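Local coordinates for protein (CD58) (Homo sapiens, PDB 1CCZ) that binds CD2, an adhesion receptor of T cells, and so probably helps to hold T cells against the cells they examine, at residues Q3-Y6 with N12-F15; K50-L55 with N66-D71; E74-S79 with T85-L90. One frame throughout, in Å; residues are numbered along the deposited sequence.

Contact 1 (Q3-Y6 with N12-F15). With NAG (2-acetamido-2-deoxy-beta-D-glucopyranose), chain B.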
loop_
_atom_site.group_PDB
_atom_site.type_symbol
_atom_site.label_atom_id
_atom_site.label_comp_id
_atom_site.label_asym_id
_atom_site.label_seq_id
_atom_site.Cartn_x
_atom_site.Cartn_y
_atom_site.Cartn_z
ATOM N N GLN A 3 -5.601 -3.210 -13.116
ATOM C CA GLN A 3 -4.828 -2.169 -12.463
ATOM C C GLN A 3 -4.523 -2.552 -11.041
ATOM O O GLN A 3 -5.368 -3.134 -10.353
ATOM C CB GLN A 3 -5.596 -0.864 -12.473
ATOM C CG GLN A 3 -4.983 0.196 -13.326
ATOM C CD GLN A 3 -4.737 1.474 -12.552
ATOM O OE1 GLN A 3 -3.602 1.783 -12.201
ATOM N NE2 GLN A 3 -5.806 2.227 -12.276
ATOM N N GLN A 4 -3.303 -2.234 -10.610
ATOM C CA GLN A 4 -2.864 -2.529 -9.253
ATOM C C GLN A 4 -3.044 -1.251 -8.455
ATOM O O GLN A 4 -2.542 -0.196 -8.854
ATOM C CB GLN A 4 -1.399 -2.942 -9.256
ATOM C CG GLN A 4 -1.130 -4.178 -10.076
ATOM C CD GLN A 4 -1.319 -5.444 -9.269
ATOM O OE1 GLN A 4 -2.204 -6.263 -9.558
ATOM N NE2 GLN A 4 -0.482 -5.618 -8.245
ATOM N N ILE A 5 -3.775 -1.336 -7.347
ATOM C CA ILE A 5 -4.019 -0.154 -6.522
ATOM C C ILE A 5 -3.585 -0.439 -5.090
ATOM O O ILE A 5 -3.869 -1.499 -4.535
ATOM C CB ILE A 5 -5.534 0.264 -6.550
ATOM C CG1 ILE A 5 -6.013 0.422 -7.998
ATOM C CG2 ILE A 5 -5.730 1.583 -5.818
ATOM C CD1 ILE A 5 -5.584 1.718 -8.647
ATOM N N TYR A 6 -2.889 0.523 -4.498
ATOM C CA TYR A 6 -2.392 0.380 -3.144
ATOM C C TYR A 6 -3.017 1.404 -2.216
ATOM O O TYR A 6 -2.825 2.600 -2.389
ATOM C CB TYR A 6 -0.867 0.515 -3.161
ATOM C CG TYR A 6 -0.235 -0.502 -4.083
ATOM C CD1 TYR A 6 -0.083 -1.830 -3.676
ATOM C CD2 TYR A 6 0.127 -0.162 -5.390
ATOM C CE1 TYR A 6 0.398 -2.800 -4.541
ATOM C CE2 TYR A 6 0.614 -1.128 -6.272
ATOM C CZ TYR A 6 0.742 -2.451 -5.844
ATOM O OH TYR A 6 1.175 -3.437 -6.722
ATOM N N ASN A 12 -8.492 5.988 1.828
ATOM C CA ASN A 12 -9.427 5.704 0.752
ATOM C C ASN A 12 -8.697 5.608 -0.575
ATOM O O ASN A 12 -7.543 6.010 -0.686
ATOM C CB ASN A 12 -10.472 6.806 0.677
ATOM C CG ASN A 12 -9.865 8.148 0.370
ATOM O OD1 ASN A 12 -9.412 8.374 -0.750
ATOM N ND2 ASN A 12 -9.840 9.045 1.351
ATOM N N VAL A 13 -9.370 5.061 -1.576
ATOM C CA VAL A 13 -8.788 4.947 -2.900
ATOM C C VAL A 13 -9.898 5.170 -3.901
ATOM O O VAL A 13 -11.076 5.027 -3.576
ATOM C CB VAL A 13 -8.223 3.539 -3.201
ATOM C CG1 VAL A 13 -6.941 3.317 -2.451
ATOM C CG2 VAL A 13 -9.265 2.479 -2.860
ATOM N N THR A 14 -9.517 5.522 -5.121
ATOM C CA THR A 14 -10.477 5.712 -6.187
ATOM C C THR A 14 -10.032 4.857 -7.371
ATOM O O THR A 14 -8.872 4.914 -7.778
ATOM C CB THR A 14 -10.546 7.175 -6.611
ATOM O OG1 THR A 14 -11.126 7.932 -5.548
ATOM C CG2 THR A 14 -11.393 7.331 -7.870
ATOM N N PHE A 15 -10.940 4.029 -7.884
ATOM C CA PHE A 15 -10.663 3.183 -9.035
ATOM C C PHE A 15 -11.099 4.047 -10.214
ATOM O O PHE A 15 -12.292 4.158 -10.505
ATOM C CB PHE A 15 -11.497 1.903 -8.977
ATOM C CG PHE A 15 -11.152 0.987 -7.816
ATOM C CD1 PHE A 15 -9.883 0.989 -7.248
ATOM C CD2 PHE A 15 -12.102 0.118 -7.295
ATOM C CE1 PHE A 15 -9.570 0.135 -6.173
ATOM C CE2 PHE A 15 -11.805 -0.736 -6.228
ATOM C CZ PHE A 15 -10.539 -0.730 -5.666
HETATM C C1 NAG B . -9.180 10.315 1.125
HETATM C C2 NAG B . -9.544 11.306 2.228
HETATM C C3 NAG B . -8.760 12.633 2.087
HETATM C C4 NAG B . -7.277 12.444 1.687
HETATM C C5 NAG B . -7.099 11.347 0.632
HETATM C C6 NAG B . -5.641 10.988 0.413
HETATM C C7 NAG B . -11.715 11.616 3.219
HETATM C C8 NAG B . -13.193 11.908 3.018
HETATM N N2 NAG B . -10.964 11.582 2.129
HETATM O O3 NAG B . -8.811 13.342 3.323
HETATM O O4 NAG B . -6.768 13.669 1.169
HETATM O O5 NAG B . -7.767 10.143 1.049
HETATM O O6 NAG B . -5.517 9.764 -0.300
HETATM O O7 NAG B . -11.265 11.428 4.350
HETATM O O HOH W 1 -7.154 4.063 -10.576
#
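I5 touches both V13 and F15, its two branches dividing the work between them. CG1 stands beside the backbone N (chi1 -53°), which leaves CG2 to run anti to that nitrogen and reach V13. There I5 CG2 meets V13 CG1 at 4.0 Å, methyl against methyl, the two side chains crossing at a slant. The other branch approaches the ring of F15 obliquely, with I5 CG1 4.0 Å from F15 CD1 and equally far from CE1 of that ring. A beta-branched isoleucine suits the place because it offers one apolar arm to each neighbour, while valine and phenylalanine fill the space between strands whose axes come no closer than 8.3 Å. That spacing is too wide for backbone pairing, and no hydrogen bond joins the two segments directly. A water makes weak bonds to Q3 NE2 and T14 O. N12 carries an N-linked sugar on ND2, away from the apolar cluster. The two strands run antiparallel at the edge of an immunoglobulin sandwich. I5 is bonded through its backbone to F89 and Y91 of strand 86-93, whereas V13 and F15 pair with I64 and L62 of strand 62-64 in the facing sheet.

Contact 2 (K50-L55 with N66-D71). With NAG (2-acetamido-2-deoxy-beta-D-glucopyranose), chain C.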
loop_
_atom_site.group_PDB
_atom_site.type_symbol
_atom_site.label_atom_id
_atom_site.label_comp_id
_atom_site.label_asym_id
_atom_site.label_seq_id
_atom_site.Cartn_x
_atom_site.Cartn_y
_atom_site.Cartn_z
ATOM N N LYS A 50 -21.976 0.093 2.313
ATOM C CA LYS A 50 -23.021 1.095 2.508
ATOM C C LYS A 50 -22.440 2.205 3.348
ATOM O O LYS A 50 -21.772 1.948 4.339
ATOM C CB LYS A 50 -24.211 0.503 3.248
ATOM C CG LYS A 50 -25.266 -0.080 2.354
ATOM C CD LYS A 50 -25.504 -1.535 2.694
ATOM C CE LYS A 50 -26.848 -1.728 3.345
ATOM N NZ LYS A 50 -27.915 -1.434 2.360
ATOM N N ASN A 51 -22.664 3.441 2.940
ATOM C CA ASN A 51 -22.174 4.579 3.694
ATOM C C ASN A 51 -20.683 4.855 3.576
ATOM O O ASN A 51 -20.184 5.769 4.228
ATOM C CB ASN A 51 -22.552 4.431 5.176
ATOM C CG ASN A 51 -24.065 4.380 5.393
ATOM O OD1 ASN A 51 -24.795 5.264 4.938
ATOM N ND2 ASN A 51 -24.540 3.341 6.087
ATOM N N ARG A 52 -19.956 4.085 2.768
ATOM C CA ARG A 52 -18.538 4.387 2.620
ATOM C C ARG A 52 -17.962 4.260 1.225
ATOM O O ARG A 52 -16.780 3.965 1.070
ATOM C CB ARG A 52 -17.690 3.583 3.599
ATOM C CG ARG A 52 -17.823 2.105 3.501
ATOM C CD ARG A 52 -16.642 1.461 4.154
ATOM N NE ARG A 52 -16.632 0.025 3.918
ATOM C CZ ARG A 52 -15.562 -0.652 3.527
ATOM N NH1 ARG A 52 -14.422 -0.011 3.329
ATOM N NH2 ARG A 52 -15.632 -1.962 3.345
ATOM N N VAL A 53 -18.800 4.475 0.213
ATOM C CA VAL A 53 -18.343 4.466 -1.177
ATOM C C VAL A 53 -19.005 5.638 -1.914
ATOM O O VAL A 53 -20.066 6.116 -1.517
ATOM C CB VAL A 53 -18.705 3.142 -1.942
ATOM C CG1 VAL A 53 -18.079 1.942 -1.271
ATOM C CG2 VAL A 53 -20.200 2.974 -2.025
ATOM N N TYR A 54 -18.355 6.140 -2.949
ATOM C CA TYR A 54 -18.946 7.183 -3.759
ATOM C C TYR A 54 -18.773 6.735 -5.212
ATOM O O TYR A 54 -17.685 6.339 -5.632
ATOM C CB TYR A 54 -18.271 8.520 -3.565
ATOM C CG TYR A 54 -18.610 9.461 -4.705
ATOM C CD1 TYR A 54 -19.921 9.912 -4.891
ATOM C CD2 TYR A 54 -17.632 9.873 -5.623
ATOM C CE1 TYR A 54 -20.248 10.745 -5.953
ATOM C CE2 TYR A 54 -17.951 10.701 -6.683
ATOM C CZ TYR A 54 -19.264 11.132 -6.839
ATOM O OH TYR A 54 -19.592 11.950 -7.887
ATOM N N LEU A 55 -19.844 6.808 -5.988
ATOM C CA LEU A 55 -19.797 6.367 -7.371
ATOM C C LEU A 55 -20.003 7.520 -8.341
ATOM O O LEU A 55 -21.086 8.116 -8.388
ATOM C CB LEU A 55 -20.879 5.306 -7.581
ATOM C CG LEU A 55 -20.929 4.478 -8.862
ATOM C CD1 LEU A 55 -19.523 4.116 -9.331
ATOM C CD2 LEU A 55 -21.734 3.222 -8.578
ATOM N N ASN A 66 -12.509 4.736 4.213
ATOM C CA ASN A 66 -12.199 3.965 5.401
ATOM C C ASN A 66 -11.808 2.505 5.148
ATOM O O ASN A 66 -12.430 1.574 5.673
ATOM C CB ASN A 66 -13.387 4.030 6.348
ATOM C CG ASN A 66 -12.962 4.018 7.785
ATOM O OD1 ASN A 66 -11.933 4.601 8.154
ATOM N ND2 ASN A 66 -13.751 3.340 8.607
ATOM N N LEU A 67 -10.752 2.324 4.363
ATOM C CA LEU A 67 -10.265 1.002 4.001
ATOM C C LEU A 67 -9.937 0.105 5.175
ATOM O O LEU A 67 -9.447 0.564 6.200
ATOM C CB LEU A 67 -9.036 1.134 3.101
ATOM C CG LEU A 67 -9.309 1.757 1.727
ATOM C CD1 LEU A 67 -8.007 2.010 0.995
ATOM C CD2 LEU A 67 -10.190 0.812 0.922
ATOM N N THR A 68 -10.227 -1.180 5.015
ATOM C CA THR A 68 -9.951 -2.187 6.026
ATOM C C THR A 68 -9.312 -3.326 5.245
ATOM O O THR A 68 -9.482 -3.407 4.031
ATOM C CB THR A 68 -11.246 -2.691 6.736
ATOM O OG1 THR A 68 -10.967 -3.902 7.442
ATOM C CG2 THR A 68 -12.343 -2.982 5.730
ATOM N N SER A 69 -8.571 -4.190 5.929
ATOM C CA SER A 69 -7.885 -5.304 5.276
ATOM C C SER A 69 -8.794 -6.186 4.448
ATOM O O SER A 69 -8.389 -6.684 3.396
ATOM C CB SER A 69 -7.179 -6.178 6.313
ATOM O OG SER A 69 -7.470 -5.702 7.612
ATOM N N SER A 70 -10.016 -6.403 4.928
ATOM C CA SER A 70 -10.964 -7.246 4.211
ATOM C C SER A 70 -11.239 -6.667 2.818
ATOM O O SER A 70 -11.654 -7.388 1.906
ATOM C CB SER A 70 -12.261 -7.374 5.011
ATOM O OG SER A 70 -12.529 -6.187 5.737
ATOM N N ASP A 71 -10.980 -5.369 2.659
ATOM C CA ASP A 71 -11.180 -4.690 1.381
ATOM C C ASP A 71 -10.174 -5.078 0.319
ATOM O O ASP A 71 -10.352 -4.757 -0.855
ATOM C CB ASP A 71 -11.120 -3.187 1.561
ATOM C CG ASP A 71 -12.311 -2.658 2.284
ATOM O OD1 ASP A 71 -13.345 -3.358 2.315
ATOM O OD2 ASP A 71 -12.215 -1.545 2.823
HETATM C C1 NAG C . -13.467 3.310 10.029
HETATM C C2 NAG C . -14.327 4.376 10.759
HETATM C C3 NAG C . -14.711 3.891 12.171
HETATM C C4 NAG C . -13.605 3.010 12.802
HETATM C C5 NAG C . -13.225 1.814 11.893
HETATM C C6 NAG C . -13.775 0.491 12.399
HETATM C C7 NAG C . -14.127 6.746 10.237
HETATM C C8 NAG C . -13.327 8.032 10.363
HETATM N N2 NAG C . -13.631 5.657 10.831
HETATM O O3 NAG C . -15.930 3.155 12.107
HETATM O O4 NAG C . -12.447 3.794 13.074
HETATM O O5 NAG C . -13.730 1.994 10.550
HETATM O O6 NAG C . -13.419 -0.572 11.529
HETATM O O7 NAG C . -15.185 6.754 9.608
#
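R52 and N66 mark the nearest approach of the two backbones, their CA atoms 6.9 Å apart, with R52 just ahead of strand 53-55 and the other segment turning into a short 3-10 segment at 69-71. From R52 the side chain runs extended from CG to NE and meets D71 coming from the opposite direction. Its end carries two parallel bonds: R52 NH1 donates to D71 OD2 at 2.7 Å (169° at the hydrogen), and R52 NH2 to D71 OD1 at 2.9 Å (174°); the ion pair would favour the charged forms of both residues. Guanidinium and carboxylate planes are only 18° apart, and the acid lies at the edge of the arginine, near its plane, each oxygen met on its syn side. Arginine fits because it alone offers a flat, two-pronged donor matching both oxygens of an aspartate. D71 OD2 is gripped a second time, by T68 N at 3.0 Å from above the carboxylate plane, which, with the two arginine bonds, helps to fix the rotation of the acid. The backbone bond from D71 N to T68 O, 2.8 Å long, closes the turn. R52 is held in turn by S48 O on NE and Y65 O on NH1, with F49 in cation-pi contact. N66, its backbone in a left-handed conformation, carries a sugar on ND2. An arginine before strand D paired with an aspartate in the turn between strands E and F is the hallmark salt bridge of V-set immunoglobulin domains, closing one end of the sandwich.

Contact 3 (E74-S79 with T85-L90)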
loop_
_atom_site.group_PDB
_atom_site.type_symbol
_atom_site.label_atom_id
_atom_site.label_comp_id
_atom_site.label_asym_id
_atom_site.label_seq_id
_atom_site.Cartn_x
_atom_site.Cartn_y
_atom_site.Cartn_z
ATOM N N GLU A 74 -9.964 -8.250 -5.582
ATOM C CA GLU A 74 -10.088 -7.842 -6.957
ATOM C C GLU A 74 -11.491 -7.263 -7.098
ATOM O O GLU A 74 -12.452 -7.817 -6.561
ATOM C CB GLU A 74 -9.949 -9.018 -7.892
ATOM C CG GLU A 74 -9.623 -8.558 -9.286
ATOM C CD GLU A 74 -10.288 -9.388 -10.340
ATOM O OE1 GLU A 74 -11.013 -10.344 -9.992
ATOM O OE2 GLU A 74 -10.079 -9.075 -11.528
ATOM N N TYR A 75 -11.595 -6.140 -7.802
ATOM C CA TYR A 75 -12.866 -5.469 -8.030
ATOM C C TYR A 75 -13.023 -5.349 -9.532
ATOM O O TYR A 75 -12.045 -5.127 -10.260
ATOM C CB TYR A 75 -12.878 -4.071 -7.410
ATOM C CG TYR A 75 -12.881 -4.054 -5.900
ATOM C CD1 TYR A 75 -11.739 -4.431 -5.170
ATOM C CD2 TYR A 75 -14.017 -3.652 -5.191
ATOM C CE1 TYR A 75 -11.728 -4.402 -3.768
ATOM C CE2 TYR A 75 -14.018 -3.619 -3.792
ATOM C CZ TYR A 75 -12.866 -3.995 -3.092
ATOM O OH TYR A 75 -12.855 -3.938 -1.721
ATOM N N GLU A 76 -14.264 -5.497 -9.989
ATOM C CA GLU A 76 -14.560 -5.416 -11.412
ATOM C C GLU A 76 -15.736 -4.464 -11.667
ATOM O O GLU A 76 -16.722 -4.456 -10.929
ATOM C CB GLU A 76 -14.880 -6.822 -11.946
ATOM C CG GLU A 76 -13.984 -7.924 -11.380
ATOM C CD GLU A 76 -14.511 -8.526 -10.072
ATOM O OE1 GLU A 76 -15.743 -8.511 -9.862
ATOM O OE2 GLU A 76 -13.698 -9.021 -9.247
ATOM N N MET A 77 -15.607 -3.656 -12.707
ATOM C CA MET A 77 -16.642 -2.712 -13.086
ATOM C C MET A 77 -17.304 -3.165 -14.366
ATOM O O MET A 77 -16.619 -3.571 -15.299
ATOM C CB MET A 77 -16.034 -1.338 -13.341
ATOM C CG MET A 77 -17.059 -0.235 -13.528
ATOM S SD MET A 77 -16.868 0.655 -15.090
ATOM C CE MET A 77 -17.637 -0.536 -16.183
ATOM N N GLU A 78 -18.626 -3.118 -14.425
ATOM C CA GLU A 78 -19.285 -3.465 -15.671
ATOM C C GLU A 78 -20.350 -2.449 -15.968
ATOM O O GLU A 78 -20.981 -1.907 -15.048
ATOM C CB GLU A 78 -19.896 -4.856 -15.637
ATOM C CG GLU A 78 -20.629 -5.206 -14.406
ATOM C CD GLU A 78 -21.279 -6.560 -14.545
ATOM O OE1 GLU A 78 -22.179 -6.678 -15.397
ATOM O OE2 GLU A 78 -20.896 -7.509 -13.824
ATOM N N SER A 79 -20.517 -2.176 -17.258
ATOM C CA SER A 79 -21.501 -1.220 -17.750
ATOM C C SER A 79 -22.021 -1.805 -19.062
ATOM O O SER A 79 -21.242 -2.366 -19.826
ATOM C CB SER A 79 -20.836 0.125 -17.995
ATOM O OG SER A 79 -21.815 1.137 -18.116
ATOM N N THR A 85 -13.652 -5.785 -19.800
ATOM C CA THR A 85 -13.565 -5.787 -18.353
ATOM C C THR A 85 -12.761 -4.599 -17.824
ATOM O O THR A 85 -11.939 -4.006 -18.536
ATOM C CB THR A 85 -12.883 -7.095 -17.853
ATOM O OG1 THR A 85 -11.458 -6.966 -17.964
ATOM C CG2 THR A 85 -13.334 -8.299 -18.688
ATOM N N MET A 86 -13.029 -4.249 -16.572
ATOM C CA MET A 86 -12.309 -3.193 -15.883
ATOM C C MET A 86 -12.045 -3.869 -14.554
ATOM O O MET A 86 -12.938 -3.976 -13.702
ATOM C CB MET A 86 -13.176 -1.963 -15.701
ATOM C CG MET A 86 -13.470 -1.250 -16.991
ATOM S SD MET A 86 -12.228 -0.025 -17.413
ATOM C CE MET A 86 -11.529 0.369 -15.834
ATOM N N LYS A 87 -10.825 -4.387 -14.420
ATOM C CA LYS A 87 -10.405 -5.095 -13.218
ATOM C C LYS A 87 -9.396 -4.271 -12.451
ATOM O O LYS A 87 -8.518 -3.647 -13.041
ATOM C CB LYS A 87 -9.785 -6.441 -13.584
ATOM C CG LYS A 87 -10.792 -7.570 -13.731
ATOM C CD LYS A 87 -10.551 -8.377 -15.009
ATOM C CE LYS A 87 -9.499 -9.479 -14.806
ATOM N NZ LYS A 87 -8.078 -9.068 -15.150
ATOM N N PHE A 88 -9.545 -4.259 -11.129
ATOM C CA PHE A 88 -8.646 -3.516 -10.256
ATOM C C PHE A 88 -8.322 -4.406 -9.079
ATOM O O PHE A 88 -9.247 -4.917 -8.443
ATOM C CB PHE A 88 -9.322 -2.256 -9.708
ATOM C CG PHE A 88 -9.601 -1.212 -10.740
ATOM C CD1 PHE A 88 -10.711 -1.316 -11.576
ATOM C CD2 PHE A 88 -8.764 -0.111 -10.872
ATOM C CE1 PHE A 88 -10.983 -0.333 -12.530
ATOM C CE2 PHE A 88 -9.025 0.885 -11.823
ATOM C CZ PHE A 88 -10.138 0.773 -12.653
ATOM N N PHE A 89 -7.038 -4.647 -8.799
ATOM C CA PHE A 89 -6.728 -5.428 -7.605
ATOM C C PHE A 89 -6.191 -4.437 -6.582
ATOM O O PHE A 89 -5.194 -3.740 -6.797
ATOM C CB PHE A 89 -5.768 -6.623 -7.846
ATOM C CG PHE A 89 -5.928 -7.232 -9.235
ATOM C CD1 PHE A 89 -5.721 -6.454 -10.363
ATOM C CD2 PHE A 89 -6.422 -8.521 -9.415
ATOM C CE1 PHE A 89 -6.016 -6.937 -11.621
ATOM C CE2 PHE A 89 -6.716 -9.007 -10.669
ATOM C CZ PHE A 89 -6.518 -8.214 -11.774
ATOM N N LEU A 90 -6.940 -4.337 -5.496
ATOM C CA LEU A 90 -6.638 -3.424 -4.421
ATOM C C LEU A 90 -5.937 -4.136 -3.276
ATOM O O LEU A 90 -6.393 -5.183 -2.808
ATOM C CB LEU A 90 -7.943 -2.792 -3.911
ATOM C CG LEU A 90 -7.877 -2.026 -2.582
ATOM C CD1 LEU A 90 -7.124 -0.722 -2.801
ATOM C CD2 LEU A 90 -9.285 -1.763 -2.038
#
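Y75 and F88 face each other as an antiparallel hydrogen-bonded pair: Y75 N donates a hydrogen bond to F88 O at 2.7 Å and F88 N donates one to Y75 O at 2.8 Å. Farther along, M77 N donates to M86 O at 2.9 Å (160° at the hydrogen). Carbonyls also collect CA-H contacts from the residues between, as from E76 CA to M86 O at 3.2 Å, a close approach usual in antiparallel strands.

The tyrosine can be followed outward. Y75 CB lies beside F88 O, and with CG set beside its own backbone N (chi1 -69°) the ring swings over so that F88 O lies at its edge, near the ring plane. Next along that edge, Y75 CE1 rests 4.0 Å from L90 CD2, which meets the ring obliquely; the phenol oxygen at the tip is 4.2 Å from the same methyl and bonds to D71 O. That last bond, from the hydroxyl to the carbonyl four residues earlier, is the tyrosine corner of immunoglobulin domains, and strands 73-78 and 86-93 correspond to F and G of a V-set fold. Only a tyrosine joins a greasy ring to a hydroxyl far enough out to reach that turn.

On the same face M77 and M86 bring their CB atoms to 3.8 Å, and their unbranched, apolar chains suit this buried side. F88 and Y75 both meet the ring of F15 from the facing sheet. The opposite face carries E74, E76, K87 and the ring of F89; there E76 CG passes 4.0 Å from K87 CG. The three charged residues suit an outer surface, consistent with the GFC face through which V-set domains of the CD2 family engage partners.

Overall arrangement
Contacts 1, 2 and 3 follow one another along the chain, each closing before the next opens, yet all lie in the same V-set domain. The centres of contacts 1 and 3 are about 10 Å apart, those of 1 and 2 about 12 Å, and those of 2 and 3 about 15 Å. Contacts 1 and 3 share the six-stranded sheet, in which strands 2-8 and 86-93 are parallel neighbours and which includes strands of the face that probably engages CD2, while strand 13-15 of contact 1 and strand 53-55 of contact 2 belong to the three-stranded sheet. L67 packs on V13 and L90, so all three contacts meet in one core.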